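Long-range contacts in flagellar regulatory protein C (Vibrio cholerae, PDB 4QHS), which probably couples ATP binding and hydrolysis in a heptameric AAA+ ring to activation of sigma-54-dependent transcription of flagellar genes: residues S62-G67 with K148-V153; G110-L115 with R152-S157; I70-A75 with P102-Q107. One frame throughout, in Å; residues are numbered along the deposited sequence.

Contact 1 of 3, residues S62-G67 with K148-V153; sequences SPRKEG and KLDVRV
Arg64 reaches across to Asp150 and forms a salt bridge through a weak bond, its NH2 standing 3.3 Å from Asp150 OD1. The bond is nearly straight (168°), but the guanidinium and carboxylate planes are 73° apart, so one nitrogen meets one oxygen. Arg64 NH2 also lies edge-on 2.7 Å from Asp150 O, at an angle too poor for a hydrogen bond. The stem of Arg64 rests on that of Arg152, with Arg64 CD 3.6 Å from Arg152 CB, and one face of the Arg64 guanidinium passes over Arg152 N. A bend at chi3 (76°) turns the head toward Asp150. Its other nitrogens are held too, NE by Gly111 O and NH1 by Asp38 in a second salt bridge, which fixes the rotation of the group. Ser62 makes a wetter link: a water donates to its OG at 2.7 Å and accepts from Arg152 NH1 at 2.9 Å, in the plane of that guanidinium. The same OG takes the backbone N-H of Arg64 in an ST turn, while His59 O provides a further partner. Arg152 is anchored by the carbonyls of Ala39 and Val34. The contact joins the turns between helix 51-61 and strand 69-73 to the start of strand 152-157.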
ATOM      1  N   SER A  62     -40.165  10.738 -33.793  1.00 44.10           N
ATOM      2  CA  SER A  62     -39.093  10.729 -34.769  1.00 38.33           C
ATOM      3  C   SER A  62     -39.370   9.654 -35.814  1.00 45.02           C
ATOM      4  O   SER A  62     -40.146   8.740 -35.568  1.00 46.99           O
ATOM      5  CB  SER A  62     -37.747  10.474 -34.070  1.00 38.46           C
ATOM      6  OG  SER A  62     -37.548   9.096 -33.877  1.00 43.89           O
ATOM      7  N   PRO A  63     -38.724   9.741 -36.981  1.00 51.59           N
ATOM      8  CA  PRO A  63     -38.901   8.701 -38.002  1.00 53.12           C
ATOM      9  C   PRO A  63     -38.432   7.300 -37.564  1.00 54.56           C
ATOM     10  O   PRO A  63     -38.701   6.318 -38.253  1.00 58.97           O
ATOM     11  CB  PRO A  63     -38.042   9.215 -39.162  1.00 58.22           C
ATOM     12  CG  PRO A  63     -37.019  10.096 -38.506  1.00 55.45           C
ATOM     13  CD  PRO A  63     -37.772  10.778 -37.418  1.00 50.16           C
ATOM     14  N   ARG A  64     -37.754   7.204 -36.429  1.00 53.67           N
ATOM     15  CA  ARG A  64     -37.247   5.918 -35.952  1.00 57.40           C
ATOM     16  C   ARG A  64     -38.230   5.225 -35.017  1.00 55.02           C
ATOM     17  O   ARG A  64     -37.890   4.225 -34.392  1.00 58.67           O
ATOM     18  CB  ARG A  64     -35.899   6.118 -35.237  1.00 57.58           C
ATOM     19  CG  ARG A  64     -34.981   7.059 -35.985  1.00 60.73           C
ATOM     20  CD  ARG A  64     -33.731   7.357 -35.214  1.00 54.48           C
ATOM     21  NE  ARG A  64     -32.820   6.240 -35.280  1.00 62.45           N
ATOM     22  CZ  ARG A  64     -31.894   6.091 -36.215  1.00 59.33           C
ATOM     23  NH1 ARG A  64     -31.744   7.000 -37.166  1.00 57.74           N
ATOM     24  NH2 ARG A  64     -31.123   5.026 -36.191  1.00 46.78           N
ATOM     25  N   LYS A  65     -39.437   5.771 -34.916  1.00 48.24           N
ATOM     26  CA  LYS A  65     -40.442   5.300 -33.965  1.00 55.47           C
ATOM     27  C   LYS A  65     -40.707   3.776 -33.981  1.00 61.44           C
ATOM     28  O   LYS A  65     -40.905   3.166 -32.930  1.00 65.99           O
ATOM     29  CB  LYS A  65     -41.759   6.049 -34.206  1.00 58.02           C
ATOM     30  CG  LYS A  65     -42.962   5.472 -33.473  1.00 72.51           C
ATOM     31  CD  LYS A  65     -44.263   6.159 -33.887  1.00 78.10           C
ATOM     32  CE  LYS A  65     -45.477   5.501 -33.229  1.00 79.98           C
ATOM     33  NZ  LYS A  65     -46.768   6.136 -33.633  1.00 77.30           N
ATOM     34  N   GLU A  66     -40.699   3.153 -35.154  1.00 52.53           N
ATOM     35  CA  GLU A  66     -41.035   1.734 -35.218  1.00 61.89           C
ATOM     36  C   GLU A  66     -39.860   0.884 -34.754  1.00 65.58           C
ATOM     37  O   GLU A  66     -40.021  -0.292 -34.413  1.00 70.62           O
ATOM     38  CB  GLU A  66     -41.460   1.331 -36.634  1.00 62.26           C
ATOM     39  CG  GLU A  66     -42.710   2.034 -37.109  1.00 74.87           C
ATOM     40  CD  GLU A  66     -43.877   1.861 -36.149  1.00 91.52           C
ATOM     41  OE1 GLU A  66     -44.293   2.862 -35.530  1.00 96.27           O
ATOM     42  OE2 GLU A  66     -44.379   0.727 -36.009  1.00100.29           O
ATOM     43  N   GLY A  67     -38.679   1.494 -34.741  1.00 62.09           N
ATOM     44  CA  GLY A  67     -37.461   0.796 -34.371  1.00 64.00           C
ATOM     45  C   GLY A  67     -37.275   0.665 -32.873  1.00 53.59           C
ATOM     46  O   GLY A  67     -38.093   1.153 -32.097  1.00 60.71           O
ATOM     47  N   LYS A 148     -20.750  -1.637 -37.563  1.00 51.06           N
ATOM     48  CA  LYS A 148     -21.366  -0.409 -38.065  1.00 42.23           C
ATOM     49  C   LYS A 148     -22.646  -0.090 -37.298  1.00 48.00           C
ATOM     50  O   LYS A 148     -23.466  -0.984 -37.064  1.00 41.78           O
ATOM     51  CB  LYS A 148     -21.679  -0.545 -39.548  1.00 45.33           C
ATOM     52  CG  LYS A 148     -21.099   0.555 -40.401  1.00 66.60           C
ATOM     53  CD  LYS A 148     -19.717   0.178 -40.928  1.00 77.63           C
ATOM     54  CE  LYS A 148     -19.808  -0.747 -42.141  1.00 79.84           C
ATOM     55  NZ  LYS A 148     -18.452  -1.158 -42.633  1.00 81.36           N
ATOM     56  N   LEU A 149     -22.860   1.174 -36.985  1.00 43.92           N
ATOM     57  CA  LEU A 149     -24.012   1.591 -36.221  1.00 39.03           C
ATOM     58  C   LEU A 149     -24.899   2.590 -36.922  1.00 44.90           C
ATOM     59  O   LEU A 149     -24.448   3.385 -37.692  1.00 50.67           O
ATOM     60  CB  LEU A 149     -23.556   2.190 -34.911  1.00 36.61           C
ATOM     61  CG  LEU A 149     -23.125   1.245 -33.816  1.00 34.96           C
ATOM     62  CD1 LEU A 149     -22.727   1.996 -32.612  1.00 28.71           C
ATOM     63  CD2 LEU A 149     -24.250   0.335 -33.486  1.00 34.34           C
ATOM     64  N   ASP A 150     -26.176   2.528 -36.620  1.00 40.43           N
ATOM     65  CA  ASP A 150     -27.192   3.454 -37.110  1.00 49.49           C
ATOM     66  C   ASP A 150     -28.163   3.702 -35.956  1.00 42.03           C
ATOM     67  O   ASP A 150     -29.238   3.101 -35.899  1.00 47.78           O
ATOM     68  CB  ASP A 150     -27.924   2.885 -38.331  1.00 55.11           C
ATOM     69  CG  ASP A 150     -29.093   3.772 -38.799  1.00 69.01           C
ATOM     70  OD1 ASP A 150     -28.980   5.017 -38.752  1.00 61.53           O
ATOM     71  OD2 ASP A 150     -30.134   3.214 -39.216  1.00 78.51           O
ATOM     72  N   VAL A 151     -27.756   4.553 -35.023  1.00 42.68           N
ATOM     73  CA  VAL A 151     -28.429   4.685 -33.736  1.00 42.51           C
ATOM     74  C   VAL A 151     -28.525   6.157 -33.287  1.00 39.86           C
ATOM     75  O   VAL A 151     -27.541   6.890 -33.290  1.00 31.27           O
ATOM     76  CB  VAL A 151     -27.691   3.864 -32.631  1.00 45.38           C
ATOM     77  CG1 VAL A 151     -28.317   4.095 -31.256  1.00 35.11           C
ATOM     78  CG2 VAL A 151     -27.674   2.369 -32.969  1.00 43.43           C
ATOM     79  N   ARG A 152     -29.728   6.569 -32.904  1.00 37.37           N
ATOM     80  CA  ARG A 152     -29.977   7.908 -32.401  1.00 32.34           C
ATOM     81  C   ARG A 152     -29.699   7.915 -30.908  1.00 38.02           C
ATOM     82  O   ARG A 152     -30.162   7.035 -30.171  1.00 37.97           O
ATOM     83  CB  ARG A 152     -31.425   8.334 -32.680  1.00 43.05           C
ATOM     84  CG  ARG A 152     -31.655   9.841 -32.768  1.00 40.89           C
ATOM     85  CD  ARG A 152     -32.313  10.418 -31.525  1.00 34.75           C
ATOM     86  NE  ARG A 152     -32.423  11.877 -31.620  1.00 49.15           N
ATOM     87  CZ  ARG A 152     -33.466  12.532 -32.127  1.00 50.54           C
ATOM     88  NH1 ARG A 152     -34.521  11.865 -32.581  1.00 39.23           N
ATOM     89  NH2 ARG A 152     -33.460  13.864 -32.173  1.00 38.67           N
ATOM     90  N   VAL A 153     -28.944   8.902 -30.457  1.00 30.30           N
ATOM     91  CA  VAL A 153     -28.572   8.970 -29.057  1.00 37.61           C
ATOM     92  C   VAL A 153     -29.352  10.031 -28.286  1.00 44.53           C
ATOM     93  O   VAL A 153     -29.415  11.200 -28.682  1.00 48.84           O
ATOM     94  CB  VAL A 153     -27.080   9.250 -28.897  1.00 39.15           C
ATOM     95  CG1 VAL A 153     -26.768   9.561 -27.454  1.00 37.08           C
ATOM     96  CG2 VAL A 153     -26.279   8.054 -29.382  1.00 44.58           C
TER
HETATM   97  O   HOH W   1     -35.302   9.052 -32.335  1.00 40.61           O

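Contact 2 of 3, residues G110-L115 with R152-S157; sequences GGTILL and RVLATS
Ile113 and Leu154 show how two adjacent parallel strands interlock through their backbones. Ile113 N donates to Arg152 O at 2.8 Å and Leu154 N to Ile113 O at 2.9 Å. Leu115 N donates to Leu154 O at 2.7 Å. Bonds from Arg152 N to Gly111 O and from Thr156 N to Leu115 O complete the series. The strand axes diverge by only 16°.

Packing is closest where Thr112, Leu114 and Leu154 share a face beneath helix 51-61. Thr112 CG2, anti to its own backbone N (OG1 chi1 -62°), meets Leu154 CG at 3.7 Å, while Leu114 CD1 reaches diagonally to Thr156 CG2 at 3.9 Å. On the other face Ile113 and Val153 lie side by side, with Ile113 CG2 4.0 Å from Val153 CG2. Leu115 CD1 crosses toward Val153 CG1.

The less tightly packed part is the start of the strands, where a bound water takes its place among the side chains, although no residue of the contact is exposed. The same water that Arg152 holds lies 2.9 Å from Thr112 OG1, which is also bonded to His59 ND1. At the far end Thr156 OG1 bonds to Asp116 OD1 and Glu117 N. The chemistry implies a buried, apolar centre in the AAA+ core sheet, its backbone polar groups paired between the strands and its polar side chains tied down at both ends. Asp116 and Glu117 fit the Walker B position of this family; Thr156 OG1 thus ties strand 152-157 to the probable Walker B residues at the end of strand 112-116.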
ATOM      1  N   GLY A 110     -30.788   0.748 -35.707  1.00 58.95           N
ATOM      2  CA  GLY A 110     -31.935   1.221 -36.467  1.00 53.63           C
ATOM      3  C   GLY A 110     -32.917   1.996 -35.617  1.00 51.59           C
ATOM      4  O   GLY A 110     -33.908   2.505 -36.140  1.00 53.71           O
ATOM      5  N   GLY A 111     -32.640   2.098 -34.314  1.00 48.52           N
ATOM      6  CA  GLY A 111     -33.532   2.791 -33.395  1.00 48.33           C
ATOM      7  C   GLY A 111     -32.912   3.907 -32.562  1.00 49.21           C
ATOM      8  O   GLY A 111     -32.242   4.796 -33.091  1.00 46.11           O
ATOM      9  N   THR A 112     -33.152   3.862 -31.253  1.00 35.11           N
ATOM     10  CA  THR A 112     -32.720   4.922 -30.339  1.00 33.01           C
ATOM     11  C   THR A 112     -32.172   4.355 -29.050  1.00 32.92           C
ATOM     12  O   THR A 112     -32.705   3.373 -28.510  1.00 40.54           O
ATOM     13  CB  THR A 112     -33.888   5.880 -29.992  1.00 38.80           C
ATOM     14  OG1 THR A 112     -34.336   6.516 -31.183  1.00 39.79           O
ATOM     15  CG2 THR A 112     -33.451   6.941 -29.013  1.00 38.91           C
ATOM     16  N   ILE A 113     -31.096   4.918 -28.550  1.00 34.60           N
ATOM     17  CA  ILE A 113     -30.596   4.540 -27.251  1.00 30.39           C
ATOM     18  C   ILE A 113     -30.653   5.720 -26.308  1.00 36.91           C
ATOM     19  O   ILE A 113     -30.370   6.817 -26.683  1.00 31.13           O
ATOM     20  CB  ILE A 113     -29.194   3.930 -27.314  1.00 31.67           C
ATOM     21  CG1 ILE A 113     -28.802   3.354 -25.962  1.00 32.18           C
ATOM     22  CG2 ILE A 113     -28.203   4.930 -27.691  1.00 27.51           C
ATOM     23  CD1 ILE A 113     -27.690   2.385 -26.015  1.00 28.04           C
ATOM     24  N   LEU A 114     -31.076   5.462 -25.089  1.00 29.32           N
ATOM     25  CA  LEU A 114     -31.111   6.440 -24.046  1.00 33.80           C
ATOM     26  C   LEU A 114     -30.039   6.159 -23.029  1.00 37.04           C
ATOM     27  O   LEU A 114     -30.027   5.138 -22.420  1.00 38.41           O
ATOM     28  CB  LEU A 114     -32.460   6.448 -23.365  1.00 33.93           C
ATOM     29  CG  LEU A 114     -32.528   7.142 -22.018  1.00 35.95           C
ATOM     30  CD1 LEU A 114     -32.120   8.557 -22.122  1.00 31.29           C
ATOM     31  CD2 LEU A 114     -33.892   7.064 -21.517  1.00 36.01           C
ATOM     32  N   LEU A 115     -29.129   7.090 -22.862  1.00 34.41           N
ATOM     33  CA  LEU A 115     -28.100   6.945 -21.878  1.00 35.79           C
ATOM     34  C   LEU A 115     -28.414   7.809 -20.690  1.00 44.19           C
ATOM     35  O   LEU A 115     -28.073   8.951 -20.658  1.00 40.64           O
ATOM     36  CB  LEU A 115     -26.762   7.319 -22.456  1.00 32.73           C
ATOM     37  CG  LEU A 115     -26.398   6.631 -23.741  1.00 32.49           C
ATOM     38  CD1 LEU A 115     -25.286   7.359 -24.312  1.00 37.35           C
ATOM     39  CD2 LEU A 115     -26.012   5.236 -23.491  1.00 27.98           C
ATOM     40  N   ARG A 152     -29.728   6.569 -32.904  1.00 37.37           N
ATOM     41  CA  ARG A 152     -29.977   7.908 -32.401  1.00 32.34           C
ATOM     42  C   ARG A 152     -29.699   7.915 -30.908  1.00 38.02           C
ATOM     43  O   ARG A 152     -30.162   7.035 -30.171  1.00 37.97           O
ATOM     44  CB  ARG A 152     -31.425   8.334 -32.680  1.00 43.05           C
ATOM     45  CG  ARG A 152     -31.655   9.841 -32.768  1.00 40.89           C
ATOM     46  CD  ARG A 152     -32.313  10.418 -31.525  1.00 34.75           C
ATOM     47  NE  ARG A 152     -32.423  11.877 -31.620  1.00 49.15           N
ATOM     48  CZ  ARG A 152     -33.466  12.532 -32.127  1.00 50.54           C
ATOM     49  NH1 ARG A 152     -34.521  11.865 -32.581  1.00 39.23           N
ATOM     50  NH2 ARG A 152     -33.460  13.864 -32.173  1.00 38.67           N
ATOM     51  N   VAL A 153     -28.944   8.902 -30.457  1.00 30.30           N
ATOM     52  CA  VAL A 153     -28.572   8.970 -29.057  1.00 37.61           C
ATOM     53  C   VAL A 153     -29.352  10.031 -28.286  1.00 44.53           C
ATOM     54  O   VAL A 153     -29.415  11.200 -28.682  1.00 48.84           O
ATOM     55  CB  VAL A 153     -27.080   9.250 -28.897  1.00 39.15           C
ATOM     56  CG1 VAL A 153     -26.768   9.561 -27.454  1.00 37.08           C
ATOM     57  CG2 VAL A 153     -26.279   8.054 -29.382  1.00 44.58           C
ATOM     58  N   LEU A 154     -29.959   9.592 -27.196  1.00 38.70           N
ATOM     59  CA  LEU A 154     -30.528  10.473 -26.201  1.00 42.64           C
ATOM     60  C   LEU A 154     -29.727  10.268 -24.927  1.00 36.90           C
ATOM     61  O   LEU A 154     -29.309   9.145 -24.640  1.00 40.34           O
ATOM     62  CB  LEU A 154     -32.018  10.182 -25.964  1.00 37.43           C
ATOM     63  CG  LEU A 154     -32.981  10.081 -27.150  1.00 42.83           C
ATOM     64  CD1 LEU A 154     -34.367   9.781 -26.638  1.00 50.79           C
ATOM     65  CD2 LEU A 154     -32.997  11.333 -27.981  1.00 42.23           C
ATOM     66  N   ALA A 155     -29.506  11.347 -24.184  1.00 39.26           N
ATOM     67  CA  ALA A 155     -28.842  11.273 -22.882  1.00 40.46           C
ATOM     68  C   ALA A 155     -29.546  12.138 -21.847  1.00 44.73           C
ATOM     69  O   ALA A 155     -30.272  13.066 -22.200  1.00 44.61           O
ATOM     70  CB  ALA A 155     -27.399  11.698 -22.996  1.00 29.29           C
ATOM     71  N   THR A 156     -29.310  11.831 -20.572  1.00 37.70           N
ATOM     72  CA  THR A 156     -29.728  12.688 -19.469  1.00 36.66           C
ATOM     73  C   THR A 156     -28.616  12.884 -18.454  1.00 35.08           C
ATOM     74  O   THR A 156     -27.735  12.039 -18.294  1.00 39.58           O
ATOM     75  CB  THR A 156     -30.939  12.124 -18.700  1.00 41.37           C
ATOM     76  OG1 THR A 156     -30.504  11.048 -17.865  1.00 38.61           O
ATOM     77  CG2 THR A 156     -32.020  11.624 -19.664  1.00 48.86           C
ATOM     78  N   SER A 157     -28.724  13.973 -17.735  1.00 34.99           N
ATOM     79  CA  SER A 157     -27.806  14.326 -16.708  1.00 36.63           C
ATOM     80  C   SER A 157     -28.516  15.147 -15.678  1.00 43.88           C
ATOM     81  O   SER A 157     -29.231  16.046 -16.001  1.00 39.88           O
ATOM     82  CB  SER A 157     -26.680  15.130 -17.288  1.00 36.81           C
ATOM     83  OG  SER A 157     -25.661  15.223 -16.364  1.00 41.42           O
TER
HETATM   84  O   HOH W   1     -35.302   9.052 -32.335  1.00 40.61           O

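Contact 3 of 3, residues I70-A75 with P102-Q107; sequences IAINCA and PGKFEQ
Ile70 and Lys104 meet at a slant, the CG2 branch of the isoleucine lying 3.8 Å from Lys104 CD. It is the aliphatic stem of the lysine that does the touching. Bends at chi2 (-68°), chi3 and chi4 fold this stem along the strand, bringing Lys104 CE to 3.8 Å from Ile72 CB and to 3.9 Å from Ala71 O. Lys104 NZ ends 4.1 Å from Ala71 O, too far for a hydrogen bond. Gln107 meets the other branch of Ile70 at about a right angle: Ile70 CD1 is 4.1 Å from Gln107 CB, and Ile70 CG1 approaches Gln107 O at 3.8 Å. Ile70 thus packs against both, its CG2 on the lysine stem and its CG1 arm on Gln107, the last residue of the short helix.

The helix has its own fastening. Gly103 occupies the N-cap position, its N-H bonded to Glu106 OE1 from above the carboxylate plane, and Glu106 also forms a salt bridge with Arg140. On the strand side, Asn73 OD1 accepts Ala75 N in an Asx turn, and Ala75 O bonds to Arg171 of a neighbouring subunit. Here a helix packs on strand 69-73, at one edge of the chain's parallel sheet, as part of the alpha/beta architecture of AAA+ ATPase domains.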
ATOM      1  N   ILE A  70     -34.037   1.675 -26.590  1.00 40.29           N
ATOM      2  CA  ILE A  70     -33.186   0.959 -25.649  1.00 47.41           C
ATOM      3  C   ILE A  70     -32.679   1.926 -24.580  1.00 47.96           C
ATOM      4  O   ILE A  70     -32.123   2.967 -24.900  1.00 47.13           O
ATOM      5  CB  ILE A  70     -31.980   0.297 -26.365  1.00 42.75           C
ATOM      6  CG1 ILE A  70     -32.439  -0.592 -27.529  1.00 40.58           C
ATOM      7  CG2 ILE A  70     -31.104  -0.471 -25.374  1.00 47.05           C
ATOM      8  CD1 ILE A  70     -33.215  -1.835 -27.113  1.00 44.10           C
ATOM      9  N   ALA A  71     -32.866   1.575 -23.314  1.00 42.35           N
ATOM     10  CA  ALA A  71     -32.510   2.471 -22.220  1.00 48.56           C
ATOM     11  C   ALA A  71     -31.553   1.796 -21.228  1.00 43.32           C
ATOM     12  O   ALA A  71     -31.798   0.674 -20.790  1.00 54.98           O
ATOM     13  CB  ALA A  71     -33.783   2.953 -21.498  1.00 39.75           C
ATOM     14  N   ILE A  72     -30.465   2.477 -20.883  1.00 46.52           N
ATOM     15  CA  ILE A  72     -29.581   2.019 -19.806  1.00 46.89           C
ATOM     16  C   ILE A  72     -29.343   3.144 -18.789  1.00 44.40           C
ATOM     17  O   ILE A  72     -29.194   4.310 -19.154  1.00 45.57           O
ATOM     18  CB  ILE A  72     -28.232   1.496 -20.361  1.00 39.10           C
ATOM     19  CG1 ILE A  72     -27.260   1.202 -19.222  1.00 48.53           C
ATOM     20  CG2 ILE A  72     -27.619   2.497 -21.324  1.00 34.36           C
ATOM     21  CD1 ILE A  72     -26.098   0.301 -19.621  1.00 46.49           C
ATOM     22  N   ASN A  73     -29.343   2.799 -17.505  1.00 50.01           N
ATOM     23  CA  ASN A  73     -29.052   3.790 -16.482  1.00 45.00           C
ATOM     24  C   ASN A  73     -27.624   3.646 -15.988  1.00 41.28           C
ATOM     25  O   ASN A  73     -27.315   2.795 -15.143  1.00 38.19           O
ATOM     26  CB  ASN A  73     -30.021   3.687 -15.306  1.00 47.84           C
ATOM     27  CG  ASN A  73     -29.929   4.894 -14.376  1.00 50.98           C
ATOM     28  OD1 ASN A  73     -28.847   5.442 -14.135  1.00 48.23           O
ATOM     29  ND2 ASN A  73     -31.069   5.322 -13.865  1.00 58.44           N
ATOM     30  N   CYS A  74     -26.775   4.514 -16.517  1.00 35.79           N
ATOM     31  CA  CYS A  74     -25.356   4.550 -16.201  1.00 41.24           C
ATOM     32  C   CYS A  74     -25.031   4.687 -14.715  1.00 46.77           C
ATOM     33  O   CYS A  74     -23.905   4.463 -14.314  1.00 50.38           O
ATOM     34  CB  CYS A  74     -24.708   5.703 -16.973  1.00 46.07           C
ATOM     35  SG  CYS A  74     -25.114   5.698 -18.743  1.00 55.55           S
ATOM     36  N   ALA A  75     -26.010   5.061 -13.901  1.00 36.63           N
ATOM     37  CA  ALA A  75     -25.785   5.223 -12.483  1.00 42.41           C
ATOM     38  C   ALA A  75     -26.353   4.048 -11.706  1.00 43.80           C
ATOM     39  O   ALA A  75     -26.481   4.122 -10.491  1.00 45.56           O
ATOM     40  CB  ALA A  75     -26.418   6.538 -11.984  1.00 39.49           C
ATOM     41  N   PRO A 102     -24.034  -9.163 -26.799  1.00 42.72           N
ATOM     42  CA  PRO A 102     -24.067  -7.934 -27.564  1.00 37.36           C
ATOM     43  C   PRO A 102     -24.326  -6.741 -26.684  1.00 42.57           C
ATOM     44  O   PRO A 102     -24.962  -6.854 -25.674  1.00 40.71           O
ATOM     45  CB  PRO A 102     -25.210  -8.169 -28.524  1.00 41.63           C
ATOM     46  CG  PRO A 102     -26.046  -9.126 -27.868  1.00 44.82           C
ATOM     47  CD  PRO A 102     -25.184 -10.012 -27.094  1.00 45.50           C
ATOM     48  N   GLY A 103     -23.814  -5.598 -27.080  1.00 41.37           N
ATOM     49  CA  GLY A 103     -24.052  -4.387 -26.339  1.00 41.55           C
ATOM     50  C   GLY A 103     -25.398  -3.743 -26.571  1.00 48.78           C
ATOM     51  O   GLY A 103     -26.159  -4.147 -27.414  1.00 39.00           O
ATOM     52  N   LYS A 104     -25.651  -2.695 -25.818  1.00 46.30           N
ATOM     53  CA  LYS A 104     -26.841  -1.911 -25.976  1.00 39.40           C
ATOM     54  C   LYS A 104     -26.865  -1.160 -27.271  1.00 43.02           C
ATOM     55  O   LYS A 104     -27.901  -0.985 -27.837  1.00 42.42           O
ATOM     56  CB  LYS A 104     -26.985  -0.932 -24.843  1.00 43.44           C
ATOM     57  CG  LYS A 104     -27.147  -1.555 -23.520  1.00 49.65           C
ATOM     58  CD  LYS A 104     -28.430  -2.255 -23.391  1.00 49.87           C
ATOM     59  CE  LYS A 104     -29.113  -1.769 -22.168  1.00 63.56           C
ATOM     60  NZ  LYS A 104     -29.793  -2.847 -21.438  1.00 76.76           N
ATOM     61  N   PHE A 105     -25.718  -0.761 -27.763  1.00 35.88           N
ATOM     62  CA  PHE A 105     -25.687  -0.096 -29.032  1.00 36.31           C
ATOM     63  C   PHE A 105     -26.099  -1.024 -30.140  1.00 36.07           C
ATOM     64  O   PHE A 105     -26.731  -0.610 -31.055  1.00 43.42           O
ATOM     65  CB  PHE A 105     -24.310   0.493 -29.303  1.00 40.07           C
ATOM     66  CG  PHE A 105     -24.024   1.722 -28.529  1.00 36.52           C
ATOM     67  CD1 PHE A 105     -24.633   2.890 -28.838  1.00 44.87           C
ATOM     68  CD2 PHE A 105     -23.155   1.707 -27.496  1.00 34.51           C
ATOM     69  CE1 PHE A 105     -24.374   3.990 -28.135  1.00 50.41           C
ATOM     70  CE2 PHE A 105     -22.910   2.814 -26.802  1.00 42.99           C
ATOM     71  CZ  PHE A 105     -23.514   3.950 -27.121  1.00 41.82           C
ATOM     72  N   GLU A 106     -25.729  -2.284 -30.039  1.00 36.24           N
ATOM     73  CA  GLU A 106     -26.136  -3.294 -31.015  1.00 43.86           C
ATOM     74  C   GLU A 106     -27.647  -3.510 -31.000  1.00 43.30           C
ATOM     75  O   GLU A 106     -28.281  -3.579 -32.053  1.00 51.93           O
ATOM     76  CB  GLU A 106     -25.441  -4.633 -30.762  1.00 45.71           C
ATOM     77  CG  GLU A 106     -23.958  -4.691 -31.042  1.00 47.84           C
ATOM     78  CD  GLU A 106     -23.366  -6.044 -30.644  1.00 53.04           C
ATOM     79  OE1 GLU A 106     -22.515  -6.077 -29.723  1.00 47.50           O
ATOM     80  OE2 GLU A 106     -23.772  -7.073 -31.240  1.00 51.62           O
ATOM     81  N   GLN A 107     -28.220  -3.583 -29.825  1.00 38.23           N
ATOM     82  CA  GLN A 107     -29.628  -3.813 -29.707  1.00 44.69           C
ATOM     83  C   GLN A 107     -30.462  -2.663 -30.190  1.00 43.32           C
ATOM     84  O   GLN A 107     -31.607  -2.842 -30.457  1.00 50.00           O
ATOM     85  CB  GLN A 107     -30.003  -4.086 -28.276  1.00 50.40           C
ATOM     86  CG  GLN A 107     -29.442  -5.322 -27.729  1.00 60.88           C
ATOM     87  CD  GLN A 107     -29.483  -5.322 -26.249  1.00 76.75           C
ATOM     88  OE1 GLN A 107     -30.533  -5.274 -25.650  1.00 82.52           O
ATOM     89  NE2 GLN A 107     -28.340  -5.355 -25.643  1.00 88.73           N
TER

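How the contacts relate
The three contacts follow one parallel sheet from its interior to its margin. Contact 2 is its buried centre, built on backbone bonds between neighbouring strands. Contact 1 is also largely buried but lies at the start of strand 152-157; it shares Arg152, Val153 and one water with contact 2, and relies on charge and a bound water instead. The two are stitched together by a probable hydrogen bond between Asp150 O and Gly110 N (2.8 Å). Contact 3 is a surface contact at an edge strand, made by van der Waals packing. It joins contact 2 through the next strand pairing, Ile70 O receiving Leu114 N, while Ile113 CD1 packs against Lys104 CB.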